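PDB 5JS4: phiAB6 tailspike from Unidentified phage, which degrades the exopolysaccharide of Acinetobacter baumannii as the trimeric tailspike of its phage, breaking the polymer into fragments. Local coordinates for residues Gly273-Leu278 with Gly296-Gly301; Thr336-Thr341 with Asn363-Thr368; Met611-Gln616 with Arg710-Phe715. All coordinates share one frame; numbering follows the deposited sequence.

Contact 1 of 3, residues Gly273-Leu278 with Gly296-Gly301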
ATOM      1  N   GLY A 273      29.040  -4.515 -25.187  1.00 14.08           N
ATOM      2  CA  GLY A 273      28.123  -3.437 -24.821  1.00 13.76           C
ATOM      3  C   GLY A 273      28.034  -3.159 -23.332  1.00 13.59           C
ATOM      4  O   GLY A 273      28.989  -3.386 -22.583  1.00 13.98           O
ATOM      5  N   GLN A 274      26.874  -2.665 -22.906  1.00 12.96           N
ATOM      6  CA  GLN A 274      26.657  -2.252 -21.520  1.00 13.26           C
ATOM      7  C   GLN A 274      26.818  -3.382 -20.513  1.00 12.96           C
ATOM      8  O   GLN A 274      27.286  -3.149 -19.402  1.00 13.54           O
ATOM      9  CB  GLN A 274      25.253  -1.664 -21.342  1.00 12.83           C
ATOM     10  CG  GLN A 274      25.048  -0.282 -21.940  1.00 13.19           C
ATOM     11  CD  GLN A 274      23.812   0.409 -21.388  1.00 14.06           C
ATOM     12  OE1 GLN A 274      23.296   0.041 -20.328  1.00 14.94           O
ATOM     13  NE2 GLN A 274      23.341   1.426 -22.095  1.00 14.45           N
ATOM     14  N   ASN A 275      26.398  -4.588 -20.894  1.00 13.00           N
ATOM     15  CA  ASN A 275      26.347  -5.723 -19.981  1.00 12.84           C
ATOM     16  C   ASN A 275      27.199  -6.889 -20.443  1.00 12.63           C
ATOM     17  O   ASN A 275      27.483  -7.027 -21.637  1.00 13.27           O
ATOM     18  CB  ASN A 275      24.899  -6.209 -19.827  1.00 13.00           C
ATOM     19  CG  ASN A 275      23.951  -5.116 -19.359  1.00 13.28           C
ATOM     20  OD1 ASN A 275      22.825  -4.999 -19.851  1.00 15.92           O
ATOM     21  ND2 ASN A 275      24.398  -4.311 -18.413  1.00 12.65           N
ATOM     22  N   LEU A 276      27.613  -7.707 -19.475  1.00 12.08           N
ATOM     23  CA  LEU A 276      28.196  -9.015 -19.737  1.00 12.44           C
ATOM     24  C   LEU A 276      27.069 -10.034 -19.850  1.00 12.63           C
ATOM     25  O   LEU A 276      26.146 -10.032 -19.035  1.00 13.41           O
ATOM     26  CB  LEU A 276      29.173  -9.405 -18.623  1.00 12.87           C
ATOM     27  CG  LEU A 276      29.888 -10.759 -18.773  1.00 13.04           C
ATOM     28  CD1 LEU A 276      31.302 -10.713 -18.209  1.00 13.48           C
ATOM     29  CD2 LEU A 276      29.111 -11.893 -18.117  1.00 13.22           C
ATOM     30  N   TYR A 277      27.152 -10.889 -20.868  1.00 12.99           N
ATOM     31  CA  TYR A 277      26.160 -11.935 -21.117  1.00 13.29           C
ATOM     32  C   TYR A 277      26.791 -13.314 -21.062  1.00 13.19           C
ATOM     33  O   TYR A 277      27.935 -13.506 -21.479  1.00 13.39           O
ATOM     34  CB  TYR A 277      25.497 -11.731 -22.484  1.00 13.53           C
ATOM     35  CG  TYR A 277      24.716 -10.449 -22.552  1.00 14.01           C
ATOM     36  CD1 TYR A 277      25.328  -9.267 -22.946  1.00 14.66           C
ATOM     37  CD2 TYR A 277      23.375 -10.405 -22.184  1.00 14.94           C
ATOM     38  CE1 TYR A 277      24.626  -8.080 -22.995  1.00 15.74           C
ATOM     39  CE2 TYR A 277      22.663  -9.221 -22.224  1.00 16.34           C
ATOM     40  CZ  TYR A 277      23.294  -8.061 -22.629  1.00 16.20           C
ATOM     41  OH  TYR A 277      22.594  -6.876 -22.666  1.00 18.05           O
ATOM     42  N   LEU A 278      26.034 -14.273 -20.542  1.00 13.99           N
ATOM     43  CA  LEU A 278      26.423 -15.674 -20.600  1.00 14.59           C
ATOM     44  C   LEU A 278      25.881 -16.308 -21.874  1.00 15.13           C
ATOM     45  O   LEU A 278      24.922 -15.810 -22.466  1.00 16.38           O
ATOM     46  CB  LEU A 278      25.887 -16.427 -19.386  1.00 15.13           C
ATOM     47  CG  LEU A 278      26.279 -15.880 -18.014  1.00 15.05           C
ATOM     48  CD1 LEU A 278      25.687 -16.764 -16.930  1.00 15.13           C
ATOM     49  CD2 LEU A 278      27.793 -15.774 -17.855  1.00 15.13           C
ATOM     50  N   GLY A 296      27.163  -4.109 -16.536  1.00 13.05           N
ATOM     51  CA  GLY A 296      26.188  -4.882 -15.779  1.00 13.23           C
ATOM     52  C   GLY A 296      26.326  -6.361 -16.082  1.00 13.32           C
ATOM     53  O   GLY A 296      27.183  -6.778 -16.869  1.00 13.40           O
ATOM     54  N   LEU A 297      25.460  -7.152 -15.468  1.00 13.39           N
ATOM     55  CA  LEU A 297      25.559  -8.598 -15.540  1.00 13.46           C
ATOM     56  C   LEU A 297      24.204  -9.203 -15.890  1.00 13.60           C
ATOM     57  O   LEU A 297      23.232  -9.021 -15.160  1.00 14.36           O
ATOM     58  CB  LEU A 297      26.070  -9.137 -14.203  1.00 14.46           C
ATOM     59  CG  LEU A 297      26.299 -10.642 -14.064  1.00 14.90           C
ATOM     60  CD1 LEU A 297      27.223 -11.183 -15.146  1.00 15.68           C
ATOM     61  CD2 LEU A 297      26.872 -10.937 -12.687  1.00 14.60           C
ATOM     62  N   VAL A 298      24.154  -9.903 -17.020  1.00 12.98           N
ATOM     63  CA  VAL A 298      22.951 -10.595 -17.473  1.00 13.08           C
ATOM     64  C   VAL A 298      23.275 -12.078 -17.625  1.00 13.21           C
ATOM     65  O   VAL A 298      24.169 -12.457 -18.387  1.00 13.53           O
ATOM     66  CB  VAL A 298      22.443 -10.021 -18.809  1.00 13.83           C
ATOM     67  CG1 VAL A 298      21.189 -10.748 -19.273  1.00 14.54           C
ATOM     68  CG2 VAL A 298      22.169  -8.530 -18.676  1.00 13.76           C
ATOM     69  N   GLY A 299      22.556 -12.916 -16.885  1.00 12.50           N
ATOM     70  CA  GLY A 299      22.796 -14.350 -16.910  1.00 12.61           C
ATOM     71  C   GLY A 299      22.047 -15.044 -18.028  1.00 12.83           C
ATOM     72  O   GLY A 299      21.564 -14.406 -18.969  1.00 13.35           O
ATOM     73  N   ASN A 300      21.955 -16.363 -17.915  1.00 12.22           N
ATOM     74  CA  ASN A 300      21.234 -17.184 -18.883  1.00 12.69           C
ATOM     75  C   ASN A 300      20.048 -17.892 -18.234  1.00 12.21           C
ATOM     76  O   ASN A 300      19.668 -18.996 -18.630  1.00 12.98           O
ATOM     77  CB  ASN A 300      22.179 -18.173 -19.580  1.00 12.71           C
ATOM     78  CG  ASN A 300      22.975 -19.035 -18.610  1.00 12.83           C
ATOM     79  OD1 ASN A 300      22.731 -19.043 -17.402  1.00 13.04           O
ATOM     80  ND2 ASN A 300      23.936 -19.771 -19.148  1.00 12.60           N
ATOM     81  N   GLY A 301      19.460 -17.238 -17.236  1.00 11.78           N
ATOM     82  CA  GLY A 301      18.246 -17.725 -16.612  1.00 11.93           C
ATOM     83  C   GLY A 301      18.245 -17.568 -15.111  1.00 11.39           C
ATOM     84  O   GLY A 301      19.291 -17.642 -14.456  1.00 12.01           O
TER
HETATM   85  O   HOH W   1      23.003 -13.836 -21.364  1.00 18.78           O
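Strand 275-277 lies parallel to strand 296-298 as neighbouring rungs of the right-handed parallel beta-helix of the pectate lyase-like fold, close to the end where the coils begin; the short axes diverge by 27°. Backbone bonds form the ladder. Gly296 N donates to Gln274 O, Leu276 N gives a nearly straight bond to Gly296 O (2.8 Å), and Val298 N meets Leu276 O almost head-on. Beyond this the ladder frays: the bond from Leu278 N to Val298 O is weak, at 3.4 Å, and nearby one water lies within hydrogen-bonding distance of both Leu278 O and Gly299 O.

Apolar contacts fall on both faces. On the face of Leu276 and Leu297 the two chains run side by side, touching through Leu276 CD2 and Leu297 CD1 at 3.6 Å; helix 260-268 packs against Leu276, while Phe354 and Ile355 lie against Leu297. On the other face the Tyr277 ring folds back beside Val298. With CG anti to its carbonyl carbon (chi1 -64°), the ring swings over toward the neighbouring strand, and its CE2 comes within 3.5 Å of Val298 CB. Val298 CG2 touches both this ring and Asn275 CB. Further on, the side chains of Leu278 and Asn300 cross at about a right angle, Leu278 CD1 resting against Asn300 OD1, and Asn300 ND2 is held by Gly279 O.

The amide of Gln274 ties segment 273-278 to the trimer: NE2 donates to Gly313 O and Thr341 OG1 of the second subunit. Asn275 lays its amide across the neighbouring glycine, which has no side chain in the way: Asn275 ND2 sits 3.2 Å from Gly296 CA.

Contact 2 of 3, residues Thr336-Thr341 with Asn363-Thr368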
ATOM      1  N   THR A 336      22.931  -2.901 -13.852  1.00 12.60           N
ATOM      2  CA  THR A 336      22.050  -4.025 -14.159  1.00 12.39           C
ATOM      3  C   THR A 336      22.610  -5.319 -13.590  1.00 11.98           C
ATOM      4  O   THR A 336      23.774  -5.639 -13.813  1.00 12.64           O
ATOM      5  CB  THR A 336      21.915  -4.196 -15.686  1.00 14.15           C
ATOM      6  OG1 THR A 336      21.403  -2.989 -16.262  1.00 15.20           O
ATOM      7  CG2 THR A 336      20.998  -5.363 -16.041  1.00 14.90           C
ATOM      8  N   ILE A 337      21.781  -6.044 -12.842  1.00 11.56           N
ATOM      9  CA  ILE A 337      22.002  -7.466 -12.572  1.00 11.48           C
ATOM     10  C   ILE A 337      20.664  -8.143 -12.828  1.00 11.43           C
ATOM     11  O   ILE A 337      19.693  -7.841 -12.148  1.00 11.63           O
ATOM     12  CB  ILE A 337      22.453  -7.764 -11.127  1.00 12.13           C
ATOM     13  CG1 ILE A 337      23.670  -6.916 -10.747  1.00 12.45           C
ATOM     14  CG2 ILE A 337      22.786  -9.246 -10.979  1.00 11.93           C
ATOM     15  CD1 ILE A 337      24.070  -7.016  -9.291  1.00 13.11           C
ATOM     16  N   GLN A 338      20.601  -9.041 -13.805  1.00 11.77           N
ATOM     17  CA  GLN A 338      19.319  -9.650 -14.153  1.00 12.62           C
ATOM     18  C   GLN A 338      19.426 -11.023 -14.791  1.00 11.86           C
ATOM     19  O   GLN A 338      20.445 -11.368 -15.390  1.00 11.82           O
ATOM     20  CB  GLN A 338      18.516  -8.722 -15.073  1.00 16.13           C
ATOM     21  CG  GLN A 338      19.118  -8.498 -16.449  1.00 18.42           C
ATOM     22  CD  GLN A 338      18.211  -7.685 -17.359  1.00 22.25           C
ATOM     23  OE1 GLN A 338      17.564  -6.734 -16.921  1.00 26.46           O
ATOM     24  NE2 GLN A 338      18.165  -8.053 -18.632  1.00 24.87           N
ATOM     25  N   ASN A 339      18.347 -11.793 -14.653  1.00 11.64           N
ATOM     26  CA  ASN A 339      18.182 -13.051 -15.364  1.00 12.01           C
ATOM     27  C   ASN A 339      19.336 -13.997 -15.054  1.00 11.19           C
ATOM     28  O   ASN A 339      19.920 -14.589 -15.957  1.00 10.87           O
ATOM     29  CB  ASN A 339      18.097 -12.770 -16.870  1.00 13.18           C
ATOM     30  CG  ASN A 339      17.712 -13.990 -17.678  1.00 15.02           C
ATOM     31  OD1 ASN A 339      16.818 -14.736 -17.297  1.00 18.07           O
ATOM     32  ND2 ASN A 339      18.387 -14.196 -18.805  1.00 16.54           N
ATOM     33  N   LEU A 340      19.656 -14.126 -13.769  1.00 11.55           N
ATOM     34  CA  LEU A 340      20.920 -14.719 -13.349  1.00 11.76           C
ATOM     35  C   LEU A 340      20.759 -15.725 -12.220  1.00 11.64           C
ATOM     36  O   LEU A 340      20.006 -15.503 -11.280  1.00 11.78           O
ATOM     37  CB  LEU A 340      21.878 -13.616 -12.895  1.00 12.83           C
ATOM     38  CG  LEU A 340      23.232 -14.049 -12.325  1.00 13.63           C
ATOM     39  CD1 LEU A 340      24.082 -14.726 -13.388  1.00 13.75           C
ATOM     40  CD2 LEU A 340      23.950 -12.844 -11.740  1.00 14.66           C
ATOM     41  N   THR A 341      21.491 -16.827 -12.337  1.00 11.70           N
ATOM     42  CA  THR A 341      21.666 -17.788 -11.262  1.00 11.74           C
ATOM     43  C   THR A 341      23.154 -17.810 -10.945  1.00 12.03           C
ATOM     44  O   THR A 341      23.974 -17.981 -11.844  1.00 12.00           O
ATOM     45  CB  THR A 341      21.193 -19.185 -11.698  1.00 12.06           C
ATOM     46  OG1 THR A 341      19.855 -19.093 -12.202  1.00 12.26           O
ATOM     47  CG2 THR A 341      21.229 -20.176 -10.538  1.00 12.82           C
ATOM     48  N   ASN A 363      19.156  -1.369 -11.350  1.00 11.43           N
ATOM     49  CA  ASN A 363      18.023  -2.257 -11.573  1.00 11.78           C
ATOM     50  C   ASN A 363      18.502  -3.687 -11.405  1.00 11.55           C
ATOM     51  O   ASN A 363      19.244  -4.199 -12.245  1.00 11.88           O
ATOM     52  CB  ASN A 363      17.461  -2.083 -12.980  1.00 12.55           C
ATOM     53  CG  ASN A 363      16.734  -0.768 -13.164  1.00 12.93           C
ATOM     54  OD1 ASN A 363      15.785  -0.463 -12.438  1.00 14.71           O
ATOM     55  ND2 ASN A 363      17.165   0.015 -14.147  1.00 12.74           N
ATOM     56  N   ILE A 364      18.094  -4.319 -10.309  1.00 11.63           N
ATOM     57  CA  ILE A 364      18.417  -5.713 -10.050  1.00 11.77           C
ATOM     58  C   ILE A 364      17.107  -6.476 -10.050  1.00 12.09           C
ATOM     59  O   ILE A 364      16.204  -6.148  -9.286  1.00 13.03           O
ATOM     60  CB  ILE A 364      19.137  -5.887  -8.699  1.00 12.57           C
ATOM     61  CG1 ILE A 364      20.479  -5.143  -8.722  1.00 13.52           C
ATOM     62  CG2 ILE A 364      19.341  -7.366  -8.396  1.00 12.78           C
ATOM     63  CD1 ILE A 364      21.134  -4.989  -7.365  1.00 14.33           C
ATOM     64  N   ASP A 365      16.991  -7.483 -10.912  1.00 12.23           N
ATOM     65  CA  ASP A 365      15.759  -8.263 -10.967  1.00 13.36           C
ATOM     66  C   ASP A 365      15.937  -9.652 -11.549  1.00 12.33           C
ATOM     67  O   ASP A 365      16.786  -9.882 -12.412  1.00 12.28           O
ATOM     68  CB  ASP A 365      14.680  -7.518 -11.748  1.00 16.69           C
ATOM     69  CG  ASP A 365      15.075  -7.255 -13.176  1.00 17.09           C
ATOM     70  OD1 ASP A 365      15.766  -6.256 -13.410  1.00 21.98           O
ATOM     71  OD2 ASP A 365      14.679  -8.037 -14.066  1.00 23.24           O
ATOM     72  N   HIS A 366      15.102 -10.568 -11.068  1.00 11.55           N
ATOM     73  CA  HIS A 366      15.078 -11.949 -11.539  1.00 12.13           C
ATOM     74  C   HIS A 366      16.442 -12.591 -11.368  1.00 11.24           C
ATOM     75  O   HIS A 366      17.103 -12.966 -12.339  1.00 10.92           O
ATOM     76  CB  HIS A 366      14.586 -12.016 -12.987  1.00 13.67           C
ATOM     77  CG  HIS A 366      13.190 -11.508 -13.162  1.00 16.18           C
ATOM     78  ND1 HIS A 366      12.094 -12.342 -13.198  1.00 19.48           N
ATOM     79  CD2 HIS A 366      12.707 -10.249 -13.279  1.00 18.23           C
ATOM     80  CE1 HIS A 366      10.998 -11.619 -13.349  1.00 20.07           C
ATOM     81  NE2 HIS A 366      11.343 -10.346 -13.399  1.00 17.69           N
ATOM     82  N   ILE A 367      16.857 -12.699 -10.108  1.00 11.05           N
ATOM     83  CA  ILE A 367      18.112 -13.351  -9.766  1.00 11.14           C
ATOM     84  C   ILE A 367      17.909 -14.429  -8.708  1.00 11.09           C
ATOM     85  O   ILE A 367      16.973 -14.374  -7.903  1.00 10.66           O
ATOM     86  CB  ILE A 367      19.194 -12.346  -9.300  1.00 11.65           C
ATOM     87  CG1 ILE A 367      18.813 -11.669  -7.974  1.00 12.15           C
ATOM     88  CG2 ILE A 367      19.448 -11.314 -10.392  1.00 11.96           C
ATOM     89  CD1 ILE A 367      19.929 -10.843  -7.366  1.00 12.33           C
ATOM     90  N   THR A 368      18.801 -15.411  -8.743  1.00 11.28           N
ATOM     91  CA  THR A 368      18.871 -16.459  -7.740  1.00 11.14           C
ATOM     92  C   THR A 368      20.323 -16.561  -7.307  1.00 11.38           C
ATOM     93  O   THR A 368      21.193 -16.843  -8.130  1.00 11.26           O
ATOM     94  CB  THR A 368      18.393 -17.801  -8.313  1.00 11.72           C
ATOM     95  OG1 THR A 368      17.060 -17.652  -8.804  1.00 12.66           O
ATOM     96  CG2 THR A 368      18.415 -18.892  -7.250  1.00 12.19           C
TER
HETATM   97  O   HOH W   2      19.661  -0.923 -15.395  1.00 14.25           O
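Two consecutive coils of the solenoid meet here as parallel, in-register strands, with nine of the twelve touching residues buried, and both segments turn the same corner, Asn339 standing level with His366. Before the corner, Ile337 N donates to Asn363 O and Asp365 N to Ile337 O (3.0 Å); beyond it, Leu340 N bonds to His366 O in the carbonyl plane and Thr368 N to Leu340 O (2.8 Å). At the bend, Asn339 N makes only weak bonds to the oxygens of Asp365 and His366, while Asn339 and His366 both take up left-handed backbone angles that swing the chain into the next face.

Corners lined up from coil to coil belong to the right-handed parallel beta-helix, and side chains at matching positions form ladders along it. The inward ladder is aliphatic. Ile337 and Ile364 lie side by side and point the same way, their CD1 atoms 4.1 Å apart, because each puts CG1 anti to its carbonyl carbon (chi1 -53° and -63°). Ile367 instead holds CG1 between N and the carbonyl carbon, which turns its CG2 back across the corner to Ile337 CG2 at 4.0 Å and to Leu340 CB. Ile355 and Ile357 of strand 353-358 pack against Ile337 from across the interior.

The opposite face is polar. Gln338 and Asp365 run alongside each other, with amide and carboxylate planes 75° apart and Gln338 OE1 4.0 Å from Asp365 OD1. One water accepts from Thr336 OG1 and Asn363 ND2, bridging the strands, while Asn363 OD1 takes a bond from Asn389 ND2 of the second subunit.

Contact 3 of 3, residues Met611-Gln616 with Arg710-Phe715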
ATOM      1  N   MET A 611     -21.033  22.972  40.181  1.00  7.55           N
ATOM      2  CA  MET A 611     -21.319  22.818  41.601  1.00  7.71           C
ATOM      3  C   MET A 611     -20.258  23.558  42.394  1.00  7.10           C
ATOM      4  O   MET A 611     -19.088  23.583  42.017  1.00  8.00           O
ATOM      5  CB  MET A 611     -21.377  21.342  41.991  1.00  8.60           C
ATOM      6  CG  MET A 611     -22.440  20.587  41.209  1.00  9.37           C
ATOM      7  SD  MET A 611     -22.728  18.911  41.799  1.00 12.12           S
ATOM      8  CE  MET A 611     -23.905  19.214  43.109  1.00 13.60           C
ATOM      9  N   LEU A 612     -20.683  24.170  43.486  1.00  6.73           N
ATOM     10  CA  LEU A 612     -19.817  25.048  44.259  1.00  7.22           C
ATOM     11  C   LEU A 612     -20.281  25.020  45.700  1.00  7.38           C
ATOM     12  O   LEU A 612     -21.466  25.167  45.972  1.00  7.66           O
ATOM     13  CB  LEU A 612     -19.904  26.459  43.672  1.00  7.80           C
ATOM     14  CG  LEU A 612     -19.114  27.580  44.340  1.00  8.13           C
ATOM     15  CD1 LEU A 612     -17.623  27.304  44.336  1.00  8.48           C
ATOM     16  CD2 LEU A 612     -19.408  28.885  43.618  1.00  8.03           C
ATOM     17  N   THR A 613     -19.349  24.812  46.628  1.00  7.80           N
ATOM     18  CA  THR A 613     -19.697  24.672  48.033  1.00  8.25           C
ATOM     19  C   THR A 613     -19.027  25.743  48.895  1.00  8.36           C
ATOM     20  O   THR A 613     -17.852  26.057  48.713  1.00 10.59           O
ATOM     21  CB  THR A 613     -19.395  23.235  48.516  1.00  9.18           C
ATOM     22  OG1 THR A 613     -20.350  22.347  47.912  1.00  9.57           O
ATOM     23  CG2 THR A 613     -19.488  23.107  50.029  1.00  9.95           C
ATOM     24  N   TYR A 614     -19.819  26.319  49.795  1.00  7.60           N
ATOM     25  CA  TYR A 614     -19.350  27.221  50.843  1.00  7.80           C
ATOM     26  C   TYR A 614     -19.052  26.399  52.084  1.00  7.80           C
ATOM     27  O   TYR A 614     -19.835  25.533  52.442  1.00  7.76           O
ATOM     28  CB  TYR A 614     -20.444  28.227  51.184  1.00  8.13           C
ATOM     29  CG  TYR A 614     -20.182  29.031  52.433  1.00  8.24           C
ATOM     30  CD1 TYR A 614     -19.398  30.175  52.384  1.00  8.64           C
ATOM     31  CD2 TYR A 614     -20.720  28.652  53.660  1.00  8.12           C
ATOM     32  CE1 TYR A 614     -19.154  30.921  53.522  1.00  9.28           C
ATOM     33  CE2 TYR A 614     -20.484  29.390  54.806  1.00  8.40           C
ATOM     34  CZ  TYR A 614     -19.696  30.524  54.731  1.00  8.99           C
ATOM     35  OH  TYR A 614     -19.457  31.275  55.858  1.00 10.83           O
ATOM     36  N   ASP A 615     -17.932  26.677  52.746  1.00  8.20           N
ATOM     37  CA  ASP A 615     -17.592  26.026  54.009  1.00  8.22           C
ATOM     38  C   ASP A 615     -16.761  27.015  54.806  1.00  8.60           C
ATOM     39  O   ASP A 615     -15.664  27.381  54.388  1.00  9.67           O
ATOM     40  CB  ASP A 615     -16.813  24.735  53.748  1.00  8.34           C
ATOM     41  CG  ASP A 615     -16.531  23.929  55.013  1.00  8.46           C
ATOM     42  OD1 ASP A 615     -16.671  24.452  56.139  1.00  8.53           O
ATOM     43  OD2 ASP A 615     -16.157  22.748  54.861  1.00  8.53           O
ATOM     44  N   GLN A 616     -17.288  27.460  55.939  1.00  9.13           N
ATOM     45  CA  GLN A 616     -16.576  28.462  56.735  1.00 10.37           C
ATOM     46  C   GLN A 616     -15.284  27.904  57.343  1.00 10.81           C
ATOM     47  O   GLN A 616     -14.447  28.676  57.809  1.00 12.95           O
ATOM     48  CB  GLN A 616     -17.486  29.089  57.794  1.00 12.58           C
ATOM     49  CG  GLN A 616     -17.915  28.180  58.923  1.00 13.31           C
ATOM     50  CD  GLN A 616     -18.900  28.870  59.858  1.00 14.07           C
ATOM     51  OE1 GLN A 616     -20.033  29.160  59.475  1.00 13.79           O
ATOM     52  NE2 GLN A 616     -18.473  29.137  61.082  1.00 15.69           N
ATOM     53  N   ARG A 710     -21.798  25.079  56.220  1.00  7.49           N
ATOM     54  CA  ARG A 710     -21.419  24.603  54.899  1.00  7.14           C
ATOM     55  C   ARG A 710     -22.680  24.324  54.092  1.00  7.10           C
ATOM     56  O   ARG A 710     -23.660  23.817  54.629  1.00  7.17           O
ATOM     57  CB  ARG A 710     -20.560  23.334  55.025  1.00  7.61           C
ATOM     58  CG  ARG A 710     -20.227  22.619  53.722  1.00  7.74           C
ATOM     59  CD  ARG A 710     -19.252  21.474  53.961  1.00  8.11           C
ATOM     60  NE  ARG A 710     -18.987  20.701  52.749  1.00  8.04           N
ATOM     61  CZ  ARG A 710     -17.807  20.562  52.142  1.00  8.10           C
ATOM     62  NH1 ARG A 710     -16.703  21.143  52.609  1.00  8.54           N
ATOM     63  NH2 ARG A 710     -17.723  19.822  51.045  1.00  8.41           N
ATOM     64  N   PHE A 711     -22.656  24.690  52.817  1.00  6.84           N
ATOM     65  CA  PHE A 711     -23.738  24.340  51.902  1.00  6.97           C
ATOM     66  C   PHE A 711     -23.264  24.385  50.457  1.00  6.79           C
ATOM     67  O   PHE A 711     -22.305  25.075  50.120  1.00  6.92           O
ATOM     68  CB  PHE A 711     -24.966  25.246  52.099  1.00  7.19           C
ATOM     69  CG  PHE A 711     -24.754  26.681  51.687  1.00  7.32           C
ATOM     70  CD1 PHE A 711     -24.243  27.601  52.586  1.00  7.43           C
ATOM     71  CD2 PHE A 711     -25.090  27.117  50.407  1.00  7.68           C
ATOM     72  CE1 PHE A 711     -24.055  28.925  52.219  1.00  7.74           C
ATOM     73  CE2 PHE A 711     -24.904  28.438  50.037  1.00  8.05           C
ATOM     74  CZ  PHE A 711     -24.387  29.342  50.944  1.00  8.04           C
ATOM     75  N   THR A 712     -23.975  23.649  49.616  1.00  7.27           N
ATOM     76  CA  THR A 712     -23.680  23.508  48.204  1.00  7.09           C
ATOM     77  C   THR A 712     -24.684  24.307  47.381  1.00  7.00           C
ATOM     78  O   THR A 712     -25.835  24.469  47.786  1.00  6.94           O
ATOM     79  CB  THR A 712     -23.793  22.022  47.810  1.00  7.37           C
ATOM     80  OG1 THR A 712     -22.791  21.276  48.515  1.00  8.51           O
ATOM     81  CG2 THR A 712     -23.639  21.802  46.309  1.00  7.75           C
ATOM     82  N   VAL A 713     -24.226  24.811  46.239  1.00  7.10           N
ATOM     83  CA  VAL A 713     -25.120  25.286  45.185  1.00  7.29           C
ATOM     84  C   VAL A 713     -24.760  24.597  43.873  1.00  7.30           C
ATOM     85  O   VAL A 713     -23.612  24.202  43.652  1.00  7.60           O
ATOM     86  CB  VAL A 713     -25.084  26.826  45.009  1.00  8.07           C
ATOM     87  CG1 VAL A 713     -25.338  27.520  46.335  1.00  8.34           C
ATOM     88  CG2 VAL A 713     -23.778  27.298  44.393  1.00  8.46           C
ATOM     89  N   ALA A 714     -25.752  24.463  43.000  1.00  7.57           N
ATOM     90  CA  ALA A 714     -25.540  23.964  41.651  1.00  7.61           C
ATOM     91  C   ALA A 714     -26.251  24.918  40.710  1.00  7.85           C
ATOM     92  O   ALA A 714     -27.393  25.293  40.956  1.00  9.17           O
ATOM     93  CB  ALA A 714     -26.089  22.554  41.499  1.00  7.93           C
ATOM     94  N   PHE A 715     -25.571  25.331  39.650  1.00  7.71           N
ATOM     95  CA  PHE A 715     -26.179  26.256  38.699  1.00  7.76           C
ATOM     96  C   PHE A 715     -25.593  26.106  37.310  1.00  7.41           C
ATOM     97  O   PHE A 715     -24.512  25.534  37.129  1.00  7.10           O
ATOM     98  CB  PHE A 715     -26.072  27.709  39.195  1.00  8.60           C
ATOM     99  CG  PHE A 715     -24.666  28.253  39.244  1.00  9.51           C
ATOM    100  CD1 PHE A 715     -23.806  27.911  40.279  1.00 10.32           C
ATOM    101  CD2 PHE A 715     -24.218  29.148  38.275  1.00 10.32           C
ATOM    102  CE1 PHE A 715     -22.520  28.425  40.336  1.00 11.45           C
ATOM    103  CE2 PHE A 715     -22.933  29.668  38.329  1.00 11.38           C
ATOM    104  CZ  PHE A 715     -22.084  29.305  39.358  1.00 11.92           C
TER
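Strands 611-615 and 710-715 run antiparallel, their axes 162° apart, in the antiparallel sheet of the C-terminal beta-sheet domain, well beyond the beta-helix. Leu612 with Val713 and Tyr614 with Phe711 are the hydrogen-bonded pairs, each closed by reciprocal N-H to O bonds; Met611-Ala714, Thr613-Thr712 and Asp615-Arg710 alternate with them as non-hydrogen-bonded pairs.

On the face of Leu612, Tyr614, Phe711 and Val713 the contact is aromatic and aliphatic. Tyr614 CB sits over the Phe711 ring in a CH-pi contact, 4.1 Å from its centroid, while the two rings meet obliquely with planes 36° apart. Phe711 has CG between its backbone N and carbonyl carbon, which tips the ring toward the adjacent strand. Tyr637 meets both rings edge-to-face, and Leu612 CB touches Val713 CG2 at 4.0 Å.

The other face is largely polar and turned toward the third subunit. Thr613 OG1 and Thr712 OG1 are hydrogen-bonded at 2.7 Å; His653 ND1 of the third subunit bonds to the first hydroxyl and Ile654 N of that subunit to the second. The extended chain of Arg710 passes Thr613, whose CG2 lies over one face of the guanidinium, toward its rim. Arg710 NH2 reaches Gly652 O and Asn651 OD1 of the third subunit, so the group is gripped from two chains. Arg664 forms a second salt bridge with Asp615 OD2, and two arginines sharing this oxygen probably steady its negative charge. Arg710 NH1 meets Asp615 OD2 at 2.8 Å on its anti side, a little out of the carboxylate plane, with OD2 in the guanidinium plane and the carboxylate turned 86° against it.

In the fold
From the N terminus, contact 1 closes first: the chain leaves 273-278, makes a short excursion of 17 residues and returns at 296-301. Contact 2 follows in series, closing one coil, with 21 residues between 336-341 and 363-368. The two neither nest nor cross, but they adjoin, because strand 296-298 is also hydrogen-bonded to strand 336-338; Leu297 N meets Thr336 O at 2.8 Å, and four strands of the beta-helix are thus joined side by side. Contact 3 spans 93 residues of the C-terminal domain, with its nearest atoms about 68 Å from those of contact 2. All three contacts touch neighbouring subunits, linking both regions to the trimer.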